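Local coordinates for UTP--glucose-1-phosphate uridylyltransferase (Acinetobacter baumannii, PDB 6IKX), which catalyses the transfer of a uridylyl group from UTP to alpha-D-glucose 1-phosphate, giving UDP-glucose and diphosphate, at residues N69-L72 with E73-E77. The protein carries 1 engineered substitution. Numbering follows the deposited sequence.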
ATOM      1  N   ASN A  69      -0.230   4.623  14.308  1.00 47.48           N
ATOM      2  CA  ASN A  69       0.416   3.405  13.787  1.00 46.80           C
ATOM      3  C   ASN A  69       0.604   2.422  14.964  1.00 40.27           C
ATOM      4  O   ASN A  69       1.447   2.662  15.835  1.00 35.81           O
ATOM      5  CB  ASN A  69       1.688   3.830  13.052  1.00 46.49           C
ATOM      6  CG  ASN A  69       2.509   2.652  12.593  1.00 46.20           C
ATOM      7  OD1 ASN A  69       3.478   2.839  11.867  1.00 51.21           O
ATOM      8  ND2 ASN A  69       2.128   1.449  13.005  1.00 44.22           N
ATOM      9  N   PHE A  70      -0.151   1.337  14.984  1.00 41.17           N
ATOM     10  CA  PHE A  70      -0.156   0.376  16.116  1.00 45.05           C
ATOM     11  C   PHE A  70       1.248  -0.193  16.343  1.00 44.96           C
ATOM     12  O   PHE A  70       1.814   0.085  17.388  1.00 51.43           O
ATOM     13  CB  PHE A  70      -1.190  -0.716  15.895  1.00 40.99           C
ATOM     14  CG  PHE A  70      -1.401  -1.556  17.122  1.00 54.76           C
ATOM     15  CD1 PHE A  70      -2.115  -1.055  18.203  1.00 51.95           C
ATOM     16  CD2 PHE A  70      -0.806  -2.808  17.233  1.00 54.47           C
ATOM     17  CE1 PHE A  70      -2.288  -1.819  19.344  1.00 50.31           C
ATOM     18  CE2 PHE A  70      -1.001  -3.572  18.367  1.00 48.56           C
ATOM     19  CZ  PHE A  70      -1.737  -3.072  19.420  1.00 51.95           C
ATOM     20  N   GLU A  71       1.820  -0.856  15.341  1.00 47.41           N
ATOM     21  CA  GLU A  71       3.145  -1.522  15.423  1.00 44.79           C
ATOM     22  C   GLU A  71       4.220  -0.498  15.773  1.00 42.37           C
ATOM     23  O   GLU A  71       5.188  -0.870  16.423  1.00 40.27           O
ATOM     24  CB  GLU A  71       3.503  -2.236  14.120  1.00 43.72           C
ATOM     25  CG  GLU A  71       4.702  -3.155  14.232  1.00 46.25           C
ATOM     26  CD  GLU A  71       4.897  -4.128  13.069  1.00 55.54           C
ATOM     27  OE1 GLU A  71       4.031  -4.154  12.152  1.00 53.39           O
ATOM     28  OE2 GLU A  71       5.900  -4.889  13.094  1.00 56.30           O
ATOM     29  N   LEU A  72       4.126   0.737  15.307  1.00 45.65           N
ATOM     30  CA  LEU A  72       5.266   1.660  15.525  1.00 43.26           C
ATOM     31  C   LEU A  72       5.312   2.033  17.012  1.00 46.15           C
ATOM     32  O   LEU A  72       6.399   2.066  17.601  1.00 50.63           O
ATOM     33  CB  LEU A  72       5.112   2.904  14.662  1.00 41.97           C
ATOM     34  CG  LEU A  72       6.220   3.927  14.890  1.00 38.84           C
ATOM     35  CD1 LEU A  72       7.587   3.269  14.654  1.00 36.74           C
ATOM     36  CD2 LEU A  72       6.025   5.161  14.021  1.00 39.34           C
ATOM     37  N   GLU A  73       4.142   2.322  17.561  1.00 48.28           N
ATOM     38  CA  GLU A  73       3.926   2.793  18.947  1.00 49.43           C
ATOM     39  C   GLU A  73       4.357   1.683  19.914  1.00 45.01           C
ATOM     40  O   GLU A  73       5.176   1.979  20.792  1.00 48.25           O
ATOM     41  CB  GLU A  73       2.468   3.240  19.093  1.00 44.55           C
ATOM     42  CG  GLU A  73       2.243   4.594  18.450  1.00 46.03           C
ATOM     43  CD  GLU A  73       0.800   4.991  18.230  1.00 52.54           C
ATOM     44  OE1 GLU A  73      -0.085   4.479  18.948  1.00 58.96           O
ATOM     45  OE2 GLU A  73       0.568   5.819  17.346  1.00 59.73           O
ATOM     46  N   THR A  74       3.925   0.444  19.694  1.00 39.88           N
ATOM     47  CA  THR A  74       4.265  -0.646  20.621  1.00 47.21           C
ATOM     48  C   THR A  74       5.767  -0.916  20.524  1.00 49.11           C
ATOM     49  O   THR A  74       6.361  -1.110  21.576  1.00 52.02           O
ATOM     50  CB  THR A  74       3.331  -1.858  20.549  1.00 52.74           C
ATOM     51  OG1 THR A  74       4.231  -2.948  20.395  1.00 59.80           O
ATOM     52  CG2 THR A  74       2.251  -1.818  19.493  1.00 43.05           C
ATOM     53  N   THR A  75       6.399  -0.789  19.365  1.00 48.45           N
ATOM     54  CA  THR A  75       7.878  -0.848  19.282  1.00 46.70           C
ATOM     55  C   THR A  75       8.453   0.236  20.195  1.00 47.32           C
ATOM     56  O   THR A  75       9.367  -0.100  20.947  1.00 48.81           O
ATOM     57  CB  THR A  75       8.407  -0.665  17.858  1.00 46.73           C
ATOM     58  OG1 THR A  75       7.819  -1.636  16.994  1.00 49.32           O
ATOM     59  CG2 THR A  75       9.916  -0.775  17.780  1.00 43.09           C
ATOM     60  N   LEU A  76       7.929   1.470  20.124  1.00 51.40           N
ATOM     61  CA  LEU A  76       8.428   2.662  20.877  1.00 53.82           C
ATOM     62  C   LEU A  76       8.218   2.490  22.390  1.00 55.01           C
ATOM     63  O   LEU A  76       9.065   3.009  23.155  1.00 51.31           O
ATOM     64  CB  LEU A  76       7.716   3.941  20.418  1.00 54.18           C
ATOM     65  CG  LEU A  76       8.192   4.593  19.125  1.00 51.49           C
ATOM     66  CD1 LEU A  76       7.376   5.844  18.830  1.00 49.99           C
ATOM     67  CD2 LEU A  76       9.647   4.973  19.199  1.00 56.01           C
ATOM     68  N   GLU A  77       7.101   1.888  22.809  1.00 57.18           N
ATOM     69  CA  GLU A  77       6.829   1.553  24.236  1.00 63.98           C
ATOM     70  C   GLU A  77       7.827   0.499  24.735  1.00 61.69           C
ATOM     71  O   GLU A  77       8.581   0.789  25.662  1.00 66.86           O
ATOM     72  CB  GLU A  77       5.432   0.980  24.414  1.00 67.15           C
ATOM     73  CG  GLU A  77       4.426   1.954  24.971  1.00 75.13           C
ATOM     74  CD  GLU A  77       3.024   1.542  24.580  1.00 81.75           C
ATOM     75  OE1 GLU A  77       2.735   0.320  24.648  1.00 85.30           O
ATOM     76  OE2 GLU A  77       2.259   2.424  24.137  1.00 79.05           O
TER
HETATM   77  O   HOH W   1       1.570   7.011  15.351  1.00 56.94           O
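Glu73 folds back on Asn69 in the opening turn of helix 70-78, where Asn69 occupies the N-cap position. With CG beside its own backbone N (chi1 -76°) and the chain extended beyond, Glu73 brings OE2 to 3.4 Å from Asn69 N, a weak hydrogen bond. A water reinforces the link, donating to Glu73 OE2 and accepting from Asn69 N at 3.2 Å. Glutamate suits the place by its length and by its charge, which probably also favours the positive end of the helix dipole. Its other oxygen, OE1, forms a salt bridge with Arg68. In return Glu73 N donates to Asn69 O at 3.2 Å, and Leu76 N repeats the pattern on Leu72 O at 3.0 Å. Glu71 O takes two donors from Thr75, the amide N, lying above the carbonyl plane, and OG1 at 2.8 Å; threonine fits here because its hydroxyl, one turn on, spends its proton within the helix. Thr74 CG2 lies over one face of the Phe70 ring, offset toward the rim, a CH-pi contact whose exact geometry is uncertain. Leu72 and Leu76, buried and apolar, pack on Ile88, and Leu76 and Glu73 also touch helix 82-87, while Glu71 and Thr75 meet Leu12 of a second subunit and Phe70 meets Thr74 of a third, placing this outlying helix at the tetramer interface.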